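Local coordinates for p800 reaction center core protein (Heliobacterium modesticaldum, PDB 5V8K), which forms the core of a homodimeric, symmetric photosynthetic reaction center, holding bacteriochlorophyll g and g' pigments and contributing cysteines to a [4Fe-4S] cluster, at residues A[199-204]-A[279-284]; A[206-211]-A[272-277]. All blocks are in the same frame, centred on the assembly; numbering follows the deposited sequence.

Contact 1 of 2, residues A[199-204]-A[279-284]; sequences DWEAVL and VFHGAH. With GBF (Bacteriochlorophyll g), chain B.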
# COMPACT_ATOMS: atom_id res chain seq x y z
N ASP A 199 19.29 -36.51 8.84
CA ASP A 199 18.50 -35.35 9.24
C ASP A 199 17.22 -35.26 8.42
O ASP A 199 17.27 -35.08 7.20
CB ASP A 199 19.33 -34.06 9.11
CG ASP A 199 18.88 -32.98 10.09
OD1 ASP A 199 17.72 -32.51 9.96
OD2 ASP A 199 19.68 -32.60 10.98
N TRP A 200 16.08 -35.36 9.12
CA TRP A 200 14.77 -35.21 8.50
C TRP A 200 14.60 -33.84 7.84
O TRP A 200 13.88 -33.71 6.85
CB TRP A 200 13.67 -35.44 9.54
CG TRP A 200 13.74 -34.50 10.69
CD1 TRP A 200 14.34 -34.72 11.89
CD2 TRP A 200 13.21 -33.17 10.75
NE1 TRP A 200 14.22 -33.61 12.69
CE2 TRP A 200 13.54 -32.64 12.01
CE3 TRP A 200 12.49 -32.38 9.86
CZ2 TRP A 200 13.17 -31.37 12.41
CZ3 TRP A 200 12.13 -31.08 10.25
CH2 TRP A 200 12.48 -30.59 11.50
N GLU A 201 15.22 -32.80 8.38
CA GLU A 201 15.02 -31.50 7.76
C GLU A 201 15.73 -31.40 6.42
O GLU A 201 15.27 -30.69 5.53
CB GLU A 201 15.44 -30.37 8.71
CG GLU A 201 14.89 -29.01 8.28
CD GLU A 201 15.03 -27.90 9.31
OE1 GLU A 201 15.93 -27.97 10.18
OE2 GLU A 201 14.24 -26.91 9.22
N ALA A 202 16.82 -32.15 6.21
CA ALA A 202 17.46 -32.10 4.90
C ALA A 202 16.57 -32.75 3.85
O ALA A 202 16.37 -32.19 2.77
CB ALA A 202 18.84 -32.76 4.94
N VAL A 203 16.04 -33.94 4.16
CA VAL A 203 15.10 -34.61 3.26
C VAL A 203 13.90 -33.72 2.99
O VAL A 203 13.50 -33.52 1.84
CB VAL A 203 14.66 -35.96 3.85
CG1 VAL A 203 13.58 -36.62 2.98
CG2 VAL A 203 15.89 -36.90 3.93
N LEU A 204 13.33 -33.15 4.05
CA LEU A 204 12.15 -32.32 3.89
C LEU A 204 12.43 -31.15 2.97
O LEU A 204 11.62 -30.84 2.08
CB LEU A 204 11.69 -31.84 5.26
CG LEU A 204 10.61 -30.75 5.19
CD1 LEU A 204 9.36 -31.30 4.54
CD2 LEU A 204 10.29 -30.24 6.57
N VAL A 279 13.75 -23.77 0.72
CA VAL A 279 15.08 -23.19 0.92
C VAL A 279 15.25 -22.76 2.37
O VAL A 279 16.34 -22.91 2.95
CB VAL A 279 15.30 -22.03 -0.08
CG1 VAL A 279 16.59 -21.25 0.23
CG2 VAL A 279 15.38 -22.62 -1.49
N PHE A 280 14.20 -22.22 2.99
CA PHE A 280 14.29 -21.88 4.41
C PHE A 280 14.65 -23.10 5.25
O PHE A 280 15.50 -23.02 6.14
CB PHE A 280 12.98 -21.26 4.89
CG PHE A 280 12.80 -21.38 6.39
CD1 PHE A 280 13.43 -20.49 7.25
CD2 PHE A 280 12.06 -22.41 6.92
CE1 PHE A 280 13.29 -20.62 8.62
CE2 PHE A 280 11.92 -22.55 8.29
CZ PHE A 280 12.54 -21.65 9.14
N HIS A 281 14.02 -24.26 4.98
CA HIS A 281 14.36 -25.46 5.74
C HIS A 281 15.78 -25.94 5.49
O HIS A 281 16.44 -26.45 6.40
CB HIS A 281 13.38 -26.58 5.41
CG HIS A 281 12.11 -26.47 6.18
ND1 HIS A 281 12.08 -26.54 7.55
CD2 HIS A 281 10.84 -26.23 5.78
CE1 HIS A 281 10.84 -26.36 7.97
NE2 HIS A 281 10.07 -26.17 6.91
N GLY A 282 16.25 -25.88 4.25
CA GLY A 282 17.61 -26.31 3.99
C GLY A 282 18.60 -25.41 4.70
O GLY A 282 19.54 -25.88 5.34
N ALA A 283 18.36 -24.10 4.62
CA ALA A 283 19.19 -23.13 5.32
C ALA A 283 19.14 -23.34 6.82
O ALA A 283 20.16 -23.21 7.51
CB ALA A 283 18.72 -21.70 4.96
N HIS A 284 17.96 -23.63 7.36
CA HIS A 284 17.86 -23.87 8.79
C HIS A 284 18.62 -25.13 9.18
O HIS A 284 19.26 -25.18 10.24
CB HIS A 284 16.39 -23.99 9.21
CG HIS A 284 16.22 -24.20 10.67
ND1 HIS A 284 15.83 -25.41 11.19
CD2 HIS A 284 16.47 -23.38 11.72
CE1 HIS A 284 15.82 -25.32 12.51
NE2 HIS A 284 16.21 -24.11 12.86
MG GBF B . 7.76 -25.71 7.49
CHA GBF B . 8.52 -24.40 10.68
CHB GBF B . 7.30 -28.66 8.91
CHC GBF B . 6.26 -26.62 4.50
CHD GBF B . 7.81 -22.32 6.36
NA GBF B . 7.99 -26.40 9.34
C1A GBF B . 8.19 -25.85 10.54
C2A GBF B . 8.39 -26.75 11.73
C3A GBF B . 8.31 -28.12 11.04
C4A GBF B . 7.82 -27.69 9.69
CMA GBF B . 9.67 -28.81 10.92
CAA GBF B . 7.39 -26.64 12.87
CBA GBF B . 5.95 -26.75 12.39
CGA GBF B . 5.01 -27.01 13.54
O1A GBF B . 5.42 -27.44 14.60
O2A GBF B . 3.65 -27.33 13.16
NB GBF B . 6.86 -27.42 6.83
C1B GBF B . 6.84 -28.59 7.51
C2B GBF B . 6.35 -29.61 6.69
C3B GBF B . 6.05 -29.01 5.45
C4B GBF B . 6.40 -27.64 5.59
CMB GBF B . 6.16 -31.04 7.13
CAB GBF B . 5.50 -29.65 4.22
CBB GBF B . 5.38 -30.94 3.91
NC GBF B . 7.25 -24.69 5.78
C1C GBF B . 6.60 -25.18 4.72
C2C GBF B . 6.06 -24.35 3.61
C3C GBF B . 6.55 -23.16 4.30
C4C GBF B . 7.24 -23.37 5.49
CMC GBF B . 6.86 -24.72 2.37
CAC GBF B . 6.36 -21.78 3.79
CBC GBF B . 5.65 -21.44 2.51
ND GBF B . 8.00 -23.84 8.21
C1D GBF B . 8.13 -22.60 7.77
C2D GBF B . 8.59 -21.37 8.68
C3D GBF B . 8.71 -22.26 9.74
C4D GBF B . 8.38 -23.63 9.51
CMD GBF B . 8.86 -19.91 8.43
CAD GBF B . 8.89 -22.12 11.20
OBD GBF B . 9.45 -21.25 11.92
CBD GBF B . 8.82 -23.49 11.81
CGD GBF B . 10.14 -23.87 12.34
O1D GBF B . 10.45 -23.84 13.51
O2D GBF B . 11.09 -24.33 11.38
CED GBF B . 12.45 -24.26 11.77
C1 GBF B . 2.55 -27.04 14.01
C2 GBF B . 1.28 -27.43 13.31
C3 GBF B . 0.67 -28.61 13.53
C4 GBF B . 1.24 -29.60 14.53
C5 GBF B . -0.60 -28.89 12.75
C6 GBF B . -1.56 -29.77 13.54
C7 GBF B . -2.94 -29.71 12.92
C8 GBF B . -4.07 -29.52 13.64
C9 GBF B . -4.03 -29.36 15.14
C10 GBF B . -5.43 -29.49 12.99
C11 GBF B . -5.48 -28.57 11.78
C12 GBF B . -6.45 -29.12 10.75
C13 GBF B . -6.72 -28.39 9.66
C14 GBF B . -6.05 -27.06 9.50
C15 GBF B . -7.68 -28.90 8.61
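Glu-201 puts its carboxylate between His-281 and His-284, one helix turn apart on the facing helix, and so makes His-carboxylate hydrogen bonds to two histidines, of which His-281 also ligates magnesium, inside an antiparallel pair of transmembrane helices. The short axes of 200-204 and 279-284 approach to 8.4 Å at an angle of 152°. Asp-199, the N-cap residue, caps the helix start by accepting from Glu-201 N through its OD1. From there the glutamate chain can be followed outward. CB lies over one face of the Trp-200 ring, toward its rim. CG, anti to the backbone N (chi1 -164°), sends an extended chain across the gap and passes 3.5 Å from His-281 O. At the tip the two oxygens divide the work. OE2 takes His-281 ND1 on its anti lone pair at 2.8 Å; this bond is nearly straight (177°) and lies in the imidazole plane. OE1 receives His-284 ND1 on its syn lone pair, also at 2.8 Å, with the oxygen somewhat tilted from that ring plane; a weak second bond runs from His-284 ND1 to Glu-201 OE2 at 2.9 Å. Arg-288 adds a salt bridge to OE1 and another to Asp-199, which probably keeps the buried carboxylate ionised. With ND1 committed to Glu-201, His-281 turns NE2 to the magnesium of the chain B bacteriochlorophyll g at 2.4 Å, and the carboxylate is likely to strengthen its donation to the metal. The imidazole is also clamped across its plane: Phe-280 CD2 sits over one face, while Leu-204 CD2 makes a CH-pi contact with the other, 4.0 Å from the ring centroid. The pigment's ester methyl CED rests over a face of His-284, 3.6 Å from its CE1.

Contact 2 of 2, residues A[206-211]-A[272-277]; sequences VSCQIL and IMFWIG. With GBF (Bacteriochlorophyll g), chain T.
A single methyl group, Leu-211 CD2, stands almost exactly over the middle of the Phe-274 ring, while the sulfur of Cys-208 meets the same ring at its edge. The evidence for the CH-pi contact is the distance of CD2 from the Phe-274 centroid, 3.7 Å, and its position only 5° off the ring normal. Cys-208 SG instead lies near the ring plane, 3.9 Å from Phe-274 CD1, a sulfur-aromatic contact at the rim. A chi1 of -85°, with CG anti to the carbonyl carbon, directs the phenyl ring to where Leu-211 and Cys-208 meet it. An alanine at Phe-274 would remove both surfaces at once, and the Leu-211 methyl and the Cys-208 sulfur would probably be left facing a gap. Each CB also approaches the other residue's carbonyl oxygen: Cys-208 CB is 3.6 Å from Phe-274 O, and Phe-274 CB is 3.7 Å from Cys-208 O. The backbones themselves are close, with the CA atoms of Gln-209 and Trp-275 5.0 Å apart, and the short antiparallel axes, 144° between their directions, close to 7.5 Å. On another side of the pair, the Gln-209 amide reaches the magnesium of the chain T bacteriochlorophyll g, and the Trp-275 ring edge meets that pigment, CZ2 lying 3.3 Å from CBB. Outward, Trp-275 packs on Leu-389, Met-393 and Met-396 of helix 376-401, Ile-276 on helix 437-447, and Met-273 on Phe-587 and Lys-588 of helix 575-599.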
# COMPACT_ATOMS: atom_id res chain seq x y z
N VAL A 206 14.66 -30.84 0.55
CA VAL A 206 14.80 -31.26 -0.83
C VAL A 206 13.44 -31.59 -1.44
O VAL A 206 13.16 -31.24 -2.60
CB VAL A 206 15.79 -32.44 -0.90
CG1 VAL A 206 15.78 -33.09 -2.24
CG2 VAL A 206 17.15 -31.93 -0.62
N SER A 207 12.57 -32.25 -0.67
CA SER A 207 11.23 -32.55 -1.18
C SER A 207 10.50 -31.27 -1.58
O SER A 207 9.86 -31.21 -2.64
CB SER A 207 10.41 -33.33 -0.16
OG SER A 207 10.91 -34.65 0.02
N CYS A 208 10.55 -30.25 -0.71
CA CYS A 208 9.89 -28.99 -1.02
C CYS A 208 10.48 -28.35 -2.26
O CYS A 208 9.74 -27.86 -3.12
CB CYS A 208 9.97 -28.02 0.15
SG CYS A 208 9.04 -28.53 1.59
N GLN A 209 11.80 -28.31 -2.35
CA GLN A 209 12.44 -27.62 -3.46
C GLN A 209 12.14 -28.30 -4.79
O GLN A 209 11.82 -27.64 -5.78
CB GLN A 209 13.95 -27.55 -3.23
CG GLN A 209 14.36 -26.84 -1.95
CD GLN A 209 15.82 -26.69 -1.88
OE1 GLN A 209 16.39 -26.12 -2.78
NE2 GLN A 209 16.46 -27.22 -0.84
N ILE A 210 12.24 -29.63 -4.84
CA ILE A 210 11.92 -30.33 -6.07
C ILE A 210 10.43 -30.19 -6.39
O ILE A 210 10.05 -30.01 -7.55
CB ILE A 210 12.34 -31.80 -5.98
CG1 ILE A 210 13.85 -31.91 -5.82
CG2 ILE A 210 11.85 -32.58 -7.21
CD1 ILE A 210 14.68 -31.54 -7.05
N LEU A 211 9.57 -30.26 -5.38
CA LEU A 211 8.15 -30.05 -5.64
C LEU A 211 7.91 -28.68 -6.29
O LEU A 211 7.08 -28.54 -7.20
CB LEU A 211 7.35 -30.20 -4.35
CG LEU A 211 5.84 -30.16 -4.52
CD1 LEU A 211 5.37 -31.44 -5.16
CD2 LEU A 211 5.18 -29.95 -3.18
N ILE A 272 5.87 -21.16 -5.70
CA ILE A 272 6.75 -20.14 -5.12
C ILE A 272 6.88 -20.38 -3.62
O ILE A 272 7.96 -20.25 -3.04
CB ILE A 272 6.22 -18.73 -5.41
CG1 ILE A 272 6.31 -18.39 -6.91
CG2 ILE A 272 6.94 -17.69 -4.57
CD1 ILE A 272 7.66 -18.37 -7.49
N MET A 273 5.75 -20.70 -3.01
CA MET A 273 5.70 -20.91 -1.56
C MET A 273 6.59 -22.13 -1.14
O MET A 273 7.28 -22.12 -0.15
CB MET A 273 4.26 -21.03 -0.95
CG MET A 273 3.42 -19.77 -0.93
SD MET A 273 1.67 -20.09 -0.81
CE MET A 273 1.48 -20.75 0.82
N PHE A 274 6.54 -23.21 -1.90
CA PHE A 274 7.36 -24.38 -1.58
C PHE A 274 8.84 -24.13 -1.89
O PHE A 274 9.71 -24.67 -1.21
CB PHE A 274 6.87 -25.62 -2.32
CG PHE A 274 5.76 -26.35 -1.62
CD1 PHE A 274 6.05 -27.23 -0.60
CD2 PHE A 274 4.42 -26.16 -1.97
CE1 PHE A 274 5.04 -27.90 0.07
CE2 PHE A 274 3.42 -26.82 -1.30
CZ PHE A 274 3.73 -27.70 -0.28
N TRP A 275 9.13 -23.34 -2.93
CA TRP A 275 10.51 -23.00 -3.25
C TRP A 275 11.15 -22.24 -2.09
O TRP A 275 12.23 -22.60 -1.61
CB TRP A 275 10.54 -22.15 -4.53
CG TRP A 275 11.86 -21.72 -5.08
CD1 TRP A 275 13.03 -22.43 -5.11
CD2 TRP A 275 12.14 -20.46 -5.70
NE1 TRP A 275 14.03 -21.68 -5.72
CE2 TRP A 275 13.49 -20.47 -6.10
CE3 TRP A 275 11.37 -19.33 -5.97
CZ2 TRP A 275 14.09 -19.37 -6.74
CZ3 TRP A 275 11.95 -18.25 -6.58
CH2 TRP A 275 13.30 -18.28 -6.97
N ILE A 276 10.47 -21.20 -1.62
CA ILE A 276 11.04 -20.35 -0.60
C ILE A 276 11.03 -21.05 0.75
O ILE A 276 12.02 -21.01 1.48
CB ILE A 276 10.31 -19.00 -0.57
CG1 ILE A 276 10.58 -18.26 -1.88
CG2 ILE A 276 10.73 -18.18 0.65
CD1 ILE A 276 9.69 -17.07 -2.15
N GLY A 277 9.92 -21.72 1.09
CA GLY A 277 9.89 -22.47 2.33
C GLY A 277 10.83 -23.66 2.33
O GLY A 277 11.39 -24.00 3.37
MG GBF T . 18.38 -25.89 -3.76
CHA GBF T . 20.20 -27.95 -1.58
CHB GBF T . 19.23 -23.29 -1.91
CHC GBF T . 17.06 -24.08 -6.33
CHD GBF T . 17.68 -28.90 -5.67
NA GBF T . 19.47 -25.66 -2.13
C1A GBF T . 20.18 -26.48 -1.35
C2A GBF T . 21.09 -25.92 -0.31
C3A GBF T . 20.33 -24.60 -0.16
C4A GBF T . 19.63 -24.51 -1.48
CMA GBF T . 19.31 -24.60 0.98
CAA GBF T . 22.56 -25.85 -0.79
CBA GBF T . 22.81 -24.84 -1.90
CGA GBF T . 24.29 -24.80 -2.21
O1A GBF T . 25.10 -24.67 -1.30
O2A GBF T . 24.64 -24.30 -3.53
NB GBF T . 18.33 -23.89 -4.16
C1B GBF T . 18.58 -22.96 -3.21
C2B GBF T . 18.30 -21.72 -3.74
C3B GBF T . 17.72 -21.94 -4.98
C4B GBF T . 17.63 -23.34 -5.16
CMB GBF T . 18.60 -20.39 -3.09
CAB GBF T . 17.34 -20.80 -5.82
CBB GBF T . 17.06 -20.80 -7.11
NC GBF T . 17.58 -26.40 -5.58
C1C GBF T . 17.06 -25.56 -6.46
C2C GBF T . 16.35 -25.96 -7.70
C3C GBF T . 16.66 -27.35 -7.40
C4C GBF T . 17.31 -27.58 -6.19
CMC GBF T . 14.83 -25.69 -7.52
CAC GBF T . 16.23 -28.42 -8.31
CBC GBF T . 15.53 -28.10 -9.61
ND GBF T . 18.78 -27.87 -3.77
C1D GBF T . 18.48 -28.98 -4.44
C2D GBF T . 18.97 -30.44 -3.91
C3D GBF T . 19.62 -29.82 -2.83
C4D GBF T . 19.52 -28.40 -2.72
CMD GBF T . 18.85 -31.84 -4.38
CAD GBF T . 20.53 -30.27 -1.75
OBD GBF T . 20.80 -31.43 -1.28
CBD GBF T . 20.81 -29.09 -0.85
CGD GBF T . 20.16 -29.18 0.50
O1D GBF T . 19.04 -28.75 0.73
O2D GBF T . 20.84 -29.78 1.60
CED GBF T . 20.04 -30.66 2.40
C1 GBF T . 25.91 -23.75 -3.85
C2 GBF T . 25.66 -22.79 -4.98
C3 GBF T . 25.49 -23.19 -6.25
C4 GBF T . 25.56 -24.64 -6.62
C5 GBF T . 25.22 -22.17 -7.33

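In the fold
Contacts 1 and 2 are successive levels of one interface between helix 200-224 and helix 258-291, with contact 2 nested inside the chain loop that contact 1 closes. Their centres are about 10 Å apart, and they meet where Val-279 packs on the Gln-209 side chain. The centre of contact 1 is about 19 Å from the centre of the chain, that of contact 2 about 9 Å. Each helix supplies one magnesium ligand, His-281 or Gln-209, to the separate bacteriochlorophyll g molecules of chains B and T. A bacteriochlorophyll g' lies about 4 Å from the Leu-211 side chain, and a g' about 6 Å from that of His-281.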